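Local coordinates for methionine-binding lipoprotein metQ (Bacillus subtilis subsp. subtilis, PDB 4GOT) that binds methionine, held here as selenomethionine, and probably delivers it to the membrane permease of the MetNPQ ABC importer, at residues K22-L27 and K230-F235; G82-E87 and A222-L227; E87-Y92 and V114-R119; T107-N112 and D173-N178. All coordinates share one frame; numbering follows the deposited sequence.

Contact 1: residues K22-L27 and K230-F235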
# COMPACT_ATOMS: atom_id res chain seq x y z
N LYS A 22 9.78 -14.24 -2.01
CA LYS A 22 10.30 -15.54 -1.64
C LYS A 22 9.68 -16.60 -2.54
O LYS A 22 10.36 -17.56 -2.92
CB LYS A 22 10.06 -15.82 -0.17
CG LYS A 22 10.60 -17.14 0.37
CD LYS A 22 10.09 -17.34 1.80
CE LYS A 22 10.86 -18.41 2.58
NZ LYS A 22 10.14 -19.71 2.62
N GLU A 23 8.41 -16.46 -2.90
CA GLU A 23 7.83 -17.42 -3.86
C GLU A 23 8.51 -17.29 -5.27
O GLU A 23 8.74 -18.31 -5.91
CB GLU A 23 6.30 -17.27 -3.93
CG GLU A 23 5.59 -18.41 -4.62
CD GLU A 23 5.46 -19.68 -3.76
OE1 GLU A 23 5.98 -19.73 -2.62
OE2 GLU A 23 4.81 -20.62 -4.25
N ALA A 24 8.83 -16.06 -5.70
CA ALA A 24 9.49 -15.76 -6.98
C ALA A 24 10.95 -16.23 -7.03
O ALA A 24 11.51 -16.40 -8.13
CB ALA A 24 9.44 -14.26 -7.30
N GLU A 25 11.58 -16.47 -5.88
CA GLU A 25 13.02 -16.85 -5.86
C GLU A 25 13.47 -18.05 -6.75
O GLU A 25 14.43 -17.94 -7.48
CB GLU A 25 13.52 -17.05 -4.41
CG GLU A 25 14.98 -17.48 -4.33
CD GLU A 25 15.58 -17.34 -2.93
OE1 GLU A 25 14.85 -17.47 -1.91
OE2 GLU A 25 16.81 -17.12 -2.87
N PRO A 26 12.78 -19.20 -6.68
CA PRO A 26 13.17 -20.31 -7.56
C PRO A 26 12.91 -20.06 -9.06
O PRO A 26 13.64 -20.62 -9.90
CB PRO A 26 12.36 -21.51 -7.04
CG PRO A 26 11.38 -20.97 -6.07
CD PRO A 26 11.80 -19.60 -5.65
N LEU A 27 11.89 -19.26 -9.36
CA LEU A 27 11.62 -18.87 -10.72
C LEU A 27 12.71 -17.90 -11.27
O LEU A 27 13.09 -17.97 -12.46
CB LEU A 27 10.20 -18.28 -10.85
CG LEU A 27 9.02 -19.15 -10.34
CD1 LEU A 27 7.74 -18.34 -10.58
CD2 LEU A 27 8.91 -20.50 -11.01
N LYS A 230 2.09 -16.98 -14.26
CA LYS A 230 0.87 -17.65 -13.76
C LYS A 230 1.12 -18.16 -12.34
O LYS A 230 0.26 -18.00 -11.49
CB LYS A 230 0.39 -18.79 -14.67
CG LYS A 230 -0.98 -19.37 -14.25
CD LYS A 230 -1.39 -20.61 -15.04
CE LYS A 230 -2.68 -21.24 -14.50
NZ LYS A 230 -3.83 -20.29 -14.39
N LYS A 231 2.28 -18.76 -12.08
CA LYS A 231 2.60 -19.24 -10.72
C LYS A 231 2.48 -18.15 -9.65
O LYS A 231 1.84 -18.37 -8.63
CB LYS A 231 4.00 -19.87 -10.66
CG LYS A 231 4.05 -21.26 -11.25
CD LYS A 231 5.47 -21.71 -11.54
CE LYS A 231 5.54 -23.22 -11.65
NZ LYS A 231 6.55 -23.60 -12.66
N ILE A 232 3.08 -16.97 -9.87
CA ILE A 232 2.98 -15.89 -8.88
C ILE A 232 1.55 -15.31 -8.75
O ILE A 232 1.08 -15.11 -7.64
CB ILE A 232 4.09 -14.82 -9.05
CG1 ILE A 232 5.46 -15.41 -8.65
CG2 ILE A 232 3.81 -13.58 -8.22
CD1 ILE A 232 5.52 -15.98 -7.24
N LYS A 233 0.84 -15.11 -9.86
CA LYS A 233 -0.54 -14.63 -9.78
C LYS A 233 -1.47 -15.59 -9.01
O LYS A 233 -2.28 -15.15 -8.21
CB LYS A 233 -1.12 -14.33 -11.18
CG LYS A 233 -0.47 -13.10 -11.86
CD LYS A 233 -1.18 -12.73 -13.17
CE LYS A 233 -0.49 -11.52 -13.83
NZ LYS A 233 -0.45 -10.29 -12.99
N ASP A 234 -1.35 -16.88 -9.30
CA ASP A 234 -2.09 -17.94 -8.59
C ASP A 234 -1.68 -18.02 -7.09
O ASP A 234 -2.52 -18.26 -6.23
CB ASP A 234 -1.85 -19.30 -9.23
CG ASP A 234 -2.53 -19.46 -10.59
OD1 ASP A 234 -3.45 -18.66 -10.93
OD2 ASP A 234 -2.15 -20.43 -11.31
N PHE A 235 -0.40 -17.84 -6.80
CA PHE A 235 0.06 -17.80 -5.38
C PHE A 235 -0.63 -16.68 -4.61
O PHE A 235 -1.21 -16.91 -3.56
CB PHE A 235 1.59 -17.66 -5.30
CG PHE A 235 2.12 -17.35 -3.91
CD1 PHE A 235 2.34 -18.36 -2.98
CD2 PHE A 235 2.42 -16.04 -3.54
CE1 PHE A 235 2.85 -18.07 -1.71
CE2 PHE A 235 2.91 -15.74 -2.26
CZ PHE A 235 3.13 -16.76 -1.35

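Contact 2: residues G82-E87 and A222-L227. With MSE (selenomethionine), chain B.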
# COMPACT_ATOMS: atom_id res chain seq x y z
N GLY A 82 7.04 -1.15 -12.89
CA GLY A 82 5.80 -1.87 -13.24
C GLY A 82 4.95 -2.28 -12.03
O GLY A 82 5.47 -2.66 -10.96
N ALA A 83 3.63 -2.24 -12.21
CA ALA A 83 2.65 -2.69 -11.20
C ALA A 83 2.60 -4.24 -11.08
O ALA A 83 2.86 -4.96 -12.04
CB ALA A 83 1.26 -2.09 -11.54
N VAL A 84 2.29 -4.75 -9.89
CA VAL A 84 2.26 -6.19 -9.55
C VAL A 84 0.91 -6.65 -8.98
O VAL A 84 0.37 -7.69 -9.41
CB VAL A 84 3.36 -6.58 -8.55
CG1 VAL A 84 3.40 -8.09 -8.34
CG2 VAL A 84 4.72 -6.06 -9.01
N HIS A 85 0.39 -5.88 -8.00
CA HIS A 85 -0.75 -6.24 -7.17
C HIS A 85 -1.42 -4.99 -6.55
O HIS A 85 -0.81 -3.94 -6.33
CB HIS A 85 -0.35 -7.26 -6.07
CG HIS A 85 0.23 -6.66 -4.83
ND1 HIS A 85 1.57 -6.78 -4.49
CD2 HIS A 85 -0.35 -6.00 -3.80
CE1 HIS A 85 1.78 -6.18 -3.34
NE2 HIS A 85 0.64 -5.70 -2.89
N LEU A 86 -2.69 -5.16 -6.24
CA LEU A 86 -3.54 -4.20 -5.54
C LEU A 86 -3.93 -4.74 -4.12
O LEU A 86 -4.20 -5.95 -3.91
CB LEU A 86 -4.81 -3.95 -6.42
CG LEU A 86 -5.85 -2.90 -5.93
CD1 LEU A 86 -5.20 -1.52 -5.73
CD2 LEU A 86 -7.09 -2.81 -6.84
N GLU A 87 -3.97 -3.82 -3.15
CA GLU A 87 -4.47 -4.11 -1.79
C GLU A 87 -5.65 -3.18 -1.46
O GLU A 87 -5.45 -2.09 -0.96
CB GLU A 87 -3.36 -3.86 -0.76
CG GLU A 87 -2.20 -4.81 -0.82
CD GLU A 87 -1.03 -4.36 0.06
OE1 GLU A 87 -1.22 -3.67 1.09
OE2 GLU A 87 0.11 -4.69 -0.32
N ALA A 222 13.72 -9.46 -15.75
CA ALA A 222 13.60 -10.82 -15.23
C ALA A 222 12.68 -10.88 -14.00
O ALA A 222 11.85 -11.80 -13.89
CB ALA A 222 14.99 -11.39 -14.90
N LEU A 223 12.83 -9.93 -13.09
CA LEU A 223 11.97 -9.80 -11.90
C LEU A 223 10.50 -9.53 -12.30
O LEU A 223 9.61 -10.26 -11.85
CB LEU A 223 12.53 -8.73 -10.95
CG LEU A 223 11.72 -8.46 -9.67
CD1 LEU A 223 11.74 -9.64 -8.70
CD2 LEU A 223 12.17 -7.16 -9.03
N MSE A 224 10.26 -8.55 -13.18
CA MSE A 224 8.91 -8.23 -13.64
C MSE A 224 8.26 -9.43 -14.29
O MSE A 224 7.10 -9.69 -14.07
CB MSE A 224 8.91 -7.06 -14.63
CG MSE A 224 9.38 -5.74 -14.03
SE MSE A 224 8.65 -5.40 -12.25
CE MSE A 224 6.76 -5.24 -12.70
N GLU A 225 9.04 -10.16 -15.09
CA GLU A 225 8.61 -11.40 -15.74
C GLU A 225 8.11 -12.44 -14.74
O GLU A 225 7.05 -13.01 -14.90
CB GLU A 225 9.75 -12.00 -16.57
CG GLU A 225 9.79 -11.51 -18.00
CD GLU A 225 10.84 -12.23 -18.87
OE1 GLU A 225 11.51 -13.18 -18.39
OE2 GLU A 225 11.00 -11.84 -20.05
N VAL A 226 8.91 -12.76 -13.73
CA VAL A 226 8.47 -13.71 -12.71
C VAL A 226 7.22 -13.22 -11.94
O VAL A 226 6.28 -14.01 -11.71
CB VAL A 226 9.60 -14.08 -11.73
CG1 VAL A 226 9.04 -14.92 -10.60
CG2 VAL A 226 10.71 -14.84 -12.46
N LEU A 227 7.19 -11.93 -11.59
CA LEU A 227 6.07 -11.37 -10.78
C LEU A 227 4.74 -11.30 -11.56
O LEU A 227 3.63 -11.11 -10.97
CB LEU A 227 6.42 -10.01 -10.20
CG LEU A 227 7.54 -9.93 -9.19
CD1 LEU A 227 7.87 -8.46 -8.85
CD2 LEU A 227 7.24 -10.75 -7.94
N MSE B . 0.90 -1.77 0.54
CA MSE B . 0.25 -0.47 0.89
C MSE B . -1.17 -0.31 0.24
O MSE B . -1.26 -0.54 -0.93
OXT MSE B . -2.22 0.07 0.83
CB MSE B . 1.15 0.67 0.39
CG MSE B . 0.81 2.03 0.90
SE MSE B . 1.87 3.46 0.03
CE MSE B . 3.66 3.15 1.08
O HOH W 1 1.05 -10.10 -10.79

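Contact 3: residues E87-Y92 and V114-R119. With MSE (selenomethionine), chain B.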
# COMPACT_ATOMS: atom_id res chain seq x y z
N GLU A 87 -3.97 -3.82 -3.15
CA GLU A 87 -4.47 -4.11 -1.79
C GLU A 87 -5.65 -3.18 -1.46
O GLU A 87 -5.45 -2.09 -0.96
CB GLU A 87 -3.36 -3.86 -0.76
CG GLU A 87 -2.20 -4.81 -0.82
CD GLU A 87 -1.03 -4.36 0.06
OE1 GLU A 87 -1.22 -3.67 1.09
OE2 GLU A 87 0.11 -4.69 -0.32
N PRO A 88 -6.90 -3.58 -1.78
CA PRO A 88 -8.01 -2.71 -1.36
C PRO A 88 -7.98 -2.38 0.16
O PRO A 88 -7.91 -3.27 1.03
CB PRO A 88 -9.24 -3.52 -1.76
CG PRO A 88 -8.77 -4.28 -2.96
CD PRO A 88 -7.36 -4.69 -2.62
N PHE A 89 -7.94 -1.06 0.43
CA PHE A 89 -7.88 -0.45 1.75
C PHE A 89 -9.07 -0.87 2.63
O PHE A 89 -10.21 -1.07 2.15
CB PHE A 89 -7.93 1.08 1.55
CG PHE A 89 -7.07 1.89 2.49
CD1 PHE A 89 -6.20 1.34 3.39
CD2 PHE A 89 -7.10 3.27 2.36
CE1 PHE A 89 -5.41 2.12 4.21
CE2 PHE A 89 -6.28 4.06 3.16
CZ PHE A 89 -5.43 3.48 4.10
N GLY A 90 -8.78 -1.02 3.92
CA GLY A 90 -9.79 -1.38 4.91
C GLY A 90 -9.96 -0.37 6.05
O GLY A 90 -8.98 0.32 6.50
N ILE A 91 -11.22 -0.30 6.51
CA ILE A 91 -11.60 0.34 7.76
C ILE A 91 -12.08 -0.71 8.76
O ILE A 91 -12.83 -1.64 8.40
CB ILE A 91 -12.74 1.36 7.59
CG1 ILE A 91 -12.37 2.38 6.49
CG2 ILE A 91 -13.01 2.01 8.96
CD1 ILE A 91 -13.54 3.19 5.94
N TYR A 92 -11.62 -0.55 10.01
CA TYR A 92 -11.76 -1.54 11.07
C TYR A 92 -12.35 -0.83 12.31
O TYR A 92 -12.09 0.35 12.55
CB TYR A 92 -10.39 -2.10 11.42
CG TYR A 92 -9.77 -2.94 10.32
CD1 TYR A 92 -9.13 -2.35 9.23
CD2 TYR A 92 -9.81 -4.34 10.39
CE1 TYR A 92 -8.56 -3.10 8.23
CE2 TYR A 92 -9.24 -5.10 9.39
CZ TYR A 92 -8.62 -4.48 8.30
OH TYR A 92 -8.04 -5.22 7.29
N VAL A 114 0.74 11.00 3.90
CA VAL A 114 0.29 12.18 3.17
C VAL A 114 -0.33 11.81 1.82
O VAL A 114 -1.42 12.28 1.49
CB VAL A 114 1.44 13.17 2.92
CG1 VAL A 114 0.96 14.34 2.06
CG2 VAL A 114 2.05 13.66 4.24
N ALA A 115 0.37 10.95 1.06
CA ALA A 115 -0.08 10.46 -0.25
C ALA A 115 -1.44 9.76 -0.24
O ALA A 115 -2.14 9.73 -1.28
CB ALA A 115 0.97 9.54 -0.83
N GLU A 116 -1.83 9.18 0.90
CA GLU A 116 -3.08 8.42 0.97
C GLU A 116 -4.24 9.19 1.61
O GLU A 116 -5.26 8.60 1.90
CB GLU A 116 -2.86 7.11 1.72
CG GLU A 116 -2.02 6.13 0.92
CD GLU A 116 -2.22 4.69 1.36
OE1 GLU A 116 -2.35 4.47 2.60
OE2 GLU A 116 -2.26 3.80 0.46
N GLN A 117 -4.10 10.50 1.83
CA GLN A 117 -5.17 11.24 2.48
C GLN A 117 -6.45 11.23 1.64
O GLN A 117 -7.53 11.10 2.20
CB GLN A 117 -4.76 12.69 2.77
CG GLN A 117 -3.60 12.81 3.78
CD GLN A 117 -3.90 12.23 5.15
OE1 GLN A 117 -3.30 11.19 5.57
NE2 GLN A 117 -4.84 12.85 5.86
N GLY A 118 -6.32 11.37 0.32
CA GLY A 118 -7.48 11.31 -0.58
C GLY A 118 -8.09 9.90 -0.66
O GLY A 118 -9.32 9.74 -0.76
N ARG A 119 -7.25 8.87 -0.59
CA ARG A 119 -7.71 7.46 -0.64
C ARG A 119 -8.66 7.14 0.54
O ARG A 119 -9.70 6.57 0.38
CB ARG A 119 -6.49 6.53 -0.61
CG ARG A 119 -6.80 5.07 -0.88
CD ARG A 119 -5.56 4.20 -0.78
NE ARG A 119 -5.88 2.86 -1.22
CZ ARG A 119 -5.07 1.81 -1.15
NH1 ARG A 119 -3.84 1.90 -0.63
NH2 ARG A 119 -5.51 0.63 -1.59
N MSE B . 0.90 -1.77 0.54
CA MSE B . 0.25 -0.47 0.89
C MSE B . -1.17 -0.31 0.24
O MSE B . -1.26 -0.54 -0.93
OXT MSE B . -2.22 0.07 0.83
CB MSE B . 1.15 0.67 0.39
CG MSE B . 0.81 2.03 0.90
SE MSE B . 1.87 3.46 0.03
CE MSE B . 3.66 3.15 1.08
O HOH W 2 -3.14 -1.08 -3.01

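Contact 4: residues T107-N112 and D173-N178. With MSE (selenomethionine), chain B.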
# COMPACT_ATOMS: atom_id res chain seq x y z
N THR A 107 -14.79 9.74 16.16
CA THR A 107 -13.34 9.89 15.85
C THR A 107 -12.88 8.83 14.85
O THR A 107 -13.03 7.59 15.08
CB THR A 107 -12.42 9.67 17.07
OG1 THR A 107 -12.66 10.68 18.05
CG2 THR A 107 -10.93 9.72 16.64
N ILE A 108 -12.29 9.33 13.75
CA ILE A 108 -11.77 8.51 12.65
C ILE A 108 -10.25 8.58 12.76
O ILE A 108 -9.68 9.67 12.77
CB ILE A 108 -12.24 9.01 11.26
CG1 ILE A 108 -13.79 9.06 11.17
CG2 ILE A 108 -11.73 8.11 10.15
CD1 ILE A 108 -14.48 7.74 11.39
N ILE A 109 -9.61 7.41 12.89
CA ILE A 109 -8.14 7.32 12.90
C ILE A 109 -7.65 7.06 11.47
O ILE A 109 -7.68 5.92 10.94
CB ILE A 109 -7.58 6.21 13.84
CG1 ILE A 109 -8.28 6.23 15.22
CG2 ILE A 109 -6.05 6.29 13.96
CD1 ILE A 109 -7.95 7.43 16.08
N LEU A 110 -7.20 8.14 10.86
CA LEU A 110 -6.47 8.16 9.60
C LEU A 110 -5.03 7.73 9.84
O LEU A 110 -4.53 7.82 10.96
CB LEU A 110 -6.42 9.61 9.09
CG LEU A 110 -7.75 10.33 8.82
CD1 LEU A 110 -7.45 11.76 8.36
CD2 LEU A 110 -8.56 9.57 7.76
N THR A 111 -4.37 7.26 8.78
CA THR A 111 -2.91 7.13 8.85
C THR A 111 -2.36 8.51 8.51
O THR A 111 -3.08 9.37 7.94
CB THR A 111 -2.35 5.98 7.96
OG1 THR A 111 -2.09 6.44 6.64
CG2 THR A 111 -3.30 4.74 7.91
N ASN A 112 -1.10 8.72 8.86
CA ASN A 112 -0.39 9.97 8.58
C ASN A 112 0.34 9.95 7.21
O ASN A 112 1.11 10.84 6.91
CB ASN A 112 0.56 10.32 9.76
CG ASN A 112 1.74 9.37 9.89
OD1 ASN A 112 1.98 8.54 9.02
ND2 ASN A 112 2.50 9.52 10.97
N ASP A 173 -13.25 5.52 16.96
CA ASP A 173 -14.44 4.75 16.59
C ASP A 173 -14.25 3.81 15.37
O ASP A 173 -14.92 2.77 15.25
CB ASP A 173 -15.63 5.72 16.40
CG ASP A 173 -16.01 6.42 17.71
OD1 ASP A 173 -16.18 5.70 18.72
OD2 ASP A 173 -16.09 7.67 17.75
N ALA A 174 -13.37 4.22 14.46
CA ALA A 174 -13.09 3.53 13.20
C ALA A 174 -11.65 3.88 12.82
O ALA A 174 -11.16 4.99 13.12
CB ALA A 174 -14.08 3.96 12.10
N VAL A 175 -10.97 2.92 12.21
CA VAL A 175 -9.49 3.01 11.99
C VAL A 175 -9.10 2.47 10.61
O VAL A 175 -9.53 1.36 10.23
CB VAL A 175 -8.69 2.22 13.07
CG1 VAL A 175 -7.19 2.38 12.81
CG2 VAL A 175 -9.07 2.67 14.48
N PHE A 176 -8.34 3.27 9.84
CA PHE A 176 -7.78 2.82 8.54
C PHE A 176 -6.54 1.98 8.75
O PHE A 176 -5.65 2.37 9.52
CB PHE A 176 -7.44 4.00 7.62
CG PHE A 176 -8.66 4.68 7.03
CD1 PHE A 176 -9.28 5.72 7.71
CD2 PHE A 176 -9.16 4.31 5.80
CE1 PHE A 176 -10.42 6.36 7.19
CE2 PHE A 176 -10.29 4.95 5.26
CZ PHE A 176 -10.91 5.98 5.95
N ILE A 177 -6.48 0.81 8.10
CA ILE A 177 -5.27 -0.06 8.14
C ILE A 177 -4.98 -0.55 6.69
O ILE A 177 -5.87 -1.12 6.00
CB ILE A 177 -5.39 -1.29 9.10
CG1 ILE A 177 -6.08 -0.92 10.44
CG2 ILE A 177 -4.01 -1.88 9.37
CD1 ILE A 177 -6.36 -2.10 11.37
N ASN A 178 -3.76 -0.31 6.23
CA ASN A 178 -3.29 -0.79 4.92
C ASN A 178 -3.24 -2.31 5.00
O ASN A 178 -2.80 -2.84 6.02
CB ASN A 178 -1.87 -0.28 4.63
CG ASN A 178 -1.78 1.24 4.45
OD1 ASN A 178 -1.99 1.75 3.35
ND2 ASN A 178 -1.49 1.95 5.51
N MSE B . 0.90 -1.77 0.54
CA MSE B . 0.25 -0.47 0.89
C MSE B . -1.17 -0.31 0.24
O MSE B . -1.26 -0.54 -0.93
OXT MSE B . -2.22 0.07 0.83
CB MSE B . 1.15 0.67 0.39
CG MSE B . 0.81 2.03 0.90
SE MSE B . 1.87 3.46 0.03
CE MSE B . 3.66 3.15 1.08

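Contact 1: residues K22-L27 and K230-F235
The carboxylate of Glu23 lies stacked on the Phe235 ring, the two planes only 16° apart, and its aliphatic stem covers the same face. Glu23 CG sits 3.8 Å from the centroid of the Phe235 ring and close to its normal, a CH-pi contact, while Glu23 CD lies 3.5 Å from Phe235 CD1 near the rim. A bend at chi2 (77°) lays the carboxylate down along the ring. Glutamate suits this half-exposed place because its methylenes can pack on an aromatic ring while the charged end stays near the surface. Next to it, Ile232 and Glu23 interdigitate, each side chain reaching past the other, with Ile232 CD1 3.6 Å from Glu23 CG. The same methyl reaches Ala24 CB at 4.3 Å, and the small alanine lets the backbones come near, 6.8 Å between the CA atoms of Ala24 and Ile232. One turn on, Leu27 lies across the aliphatic chain of Lys231, Leu27 CD2 being 3.7 Å from Lys231 CD. The packing is van der Waals and CH-pi in kind, without hydrogen bond or salt bridge between the segments; the nearly antiparallel axes of 22-27 and 230-235 approach to 10.2 Å. Helix 14-29 and helix 230-239 both rest on helix 218-227, whose Val226 is touched by Ala24, Leu27 and Ile232; Ile20, also on helix 14-29, adds to the packing of Ile232 and Phe235.

Contact 2: residues G82-E87 and A222-L227
Met224, incorporated as selenomethionine, folds through successive turns (chi2 -43°, chi3 -65°) that bring its CE methyl over the peptide of Gly82, with CE 3.4 Å from Gly82 O. Two conformers of this side chain were deposited, so the contact describes one of them. Glycine fits here first because its backbone takes up angles that residues with a CB avoid; in the conformer described, a CB would probably also run into the CE methyl. Val84, with CG1 anti to its backbone N (chi1 -174°), spreads both methyls against Leu227: CG2 lies 4.0 Å from Leu227 CD1, and CG1 rests near Leu227 CB. The short, branched valine suits the close spacing of strand and helix. A water ties the two backbones together, donating to Val84 O at 2.9 Å and to Leu227 O at 2.8 Å, so that two buried carbonyls gain a partner. Towards the other end of the strand the chemistry turns polar. His85 NE2 donates to Glu87 OE2 at 2.8 Å, although the modelled place of that oxygen is less certain, and Tyr59 holds His85 ND1. This second shell probably helps to orient Glu87, whose OE1 accepts a bond of 2.9 Å from the amino N of the bound selenomethionine. A helix packed on one part of a sheet strand while the strand's C-terminal end runs into the ligand cleft is characteristic of the alpha/beta lobes of periplasmic-type solute-binding proteins.

Contact 3: residues E87-Y92 and V114-R119
Phe89, in the extended run leading from Glu87 into strand 90-92, faces Arg119 in the first turn of helix 117-126, their CA atoms 8.3 Å apart. Arg119 is fully stretched, CG anti to the backbone N (chi1 -171°), and this lays its guanidinium over the Phe89 ring in an offset stack, centres 4.7 Å apart and planes at 28°. Further back along the side chain Arg119 CD touches Phe89 CD2 at 3.6 Å. Arginine suits the place because it can stack on an aromatic face and still use its edge: NH1 donates to OXT of the bound selenomethionine at 2.8 Å, the arginine-carboxylate pairing familiar from periplasmic-type amino-acid-binding proteins, where the ligand sits between two lobes joined by extended crossover segments, of which Glu87-Phe89 is one. Arg119 NH2 makes a weak, bent bond of 2.8 Å to Glu87 O and a salt bridge to Glu197. Glu116 OE2 takes a hydrogen bond of 2.7 Å from Arg119 NH1, in the guanidinium plane, as part of a salt bridge; His62 also bonds this oxygen. These ties probably fix the rotation of the guanidinium. A water accepts from Glu87 N and probably donates to the ligand carboxylate O, 2.9 Å away.

Contact 4: residues T107-N112 and D173-N178
Phe176 turns its ring edge towards the carbonyl oxygen of Ile109 and packs among the side chains of the neighbouring strand 107-111. With CG anti to its carbonyl carbon (chi1 -73°), its CE1 is brought 3.7 Å from Ile108 CG2 and 3.8 Å from Leu110 CD2, and Leu110 runs beside it in the same direction. Ile109 and Val175 are a bridged pair that leaves the same face of the sheet: Ile109 CG1 and Val175 CG2, each anti to its own carbonyl carbon, meet at 3.7 Å. Such beta-branched residues suit the extended backbone. On the other face Ile108 CD1 covers the small Ala174 CB at 3.9 Å. Ile109 N donates almost straight to Ala174 O, and Ile109 O in turn accepts from Phe176 N, both at 2.9 Å, the pattern of parallel strands in which one residue bonds to both neighbours of its bridge partner. At the start Asp173 acts as a side-chain extension of the ladder: its OD2 receives Thr107 N at 2.9 Å on the anti side of the carboxylate, while Asp173 N donates to Thr107 O at 2.8 Å. At the far end Thr111 directs CG2 at the Phe176 carbonyl and turns OG1 to Asn113 N. Helix 163-168 covers Ile109 and Val175, helix 117-126 covers Leu110 and Phe176, and Asn178 follows strand 174-177 directly beside the ligand carboxylate. Parallel strands between helices, ending at the ligand, are the classic alpha/beta/alpha layering of a solute-binding-protein lobe.

In the fold
Contact 1 is partly exposed, on the outside of one lobe, whereas contacts 2, 3 and 4 are buried. Contacts 1 and 2 adjoin: helix 218-227 packs both on strand 78-86 and on the helix pair, and both contacts are chiefly apolar across their segments. Contacts 2 and 3 share Glu87, where the chain passes from the six-stranded sheet to the five-stranded one. Contacts 3 and 4 meet in that second sheet, since strands 90-92 and 174-177 are neighbours. Contact 3 is richest in charge, as befits the ligand cleft; contact 4 relies on backbone bonding and apolar faces, and only its Asn178 end reaches the bound selenomethionine.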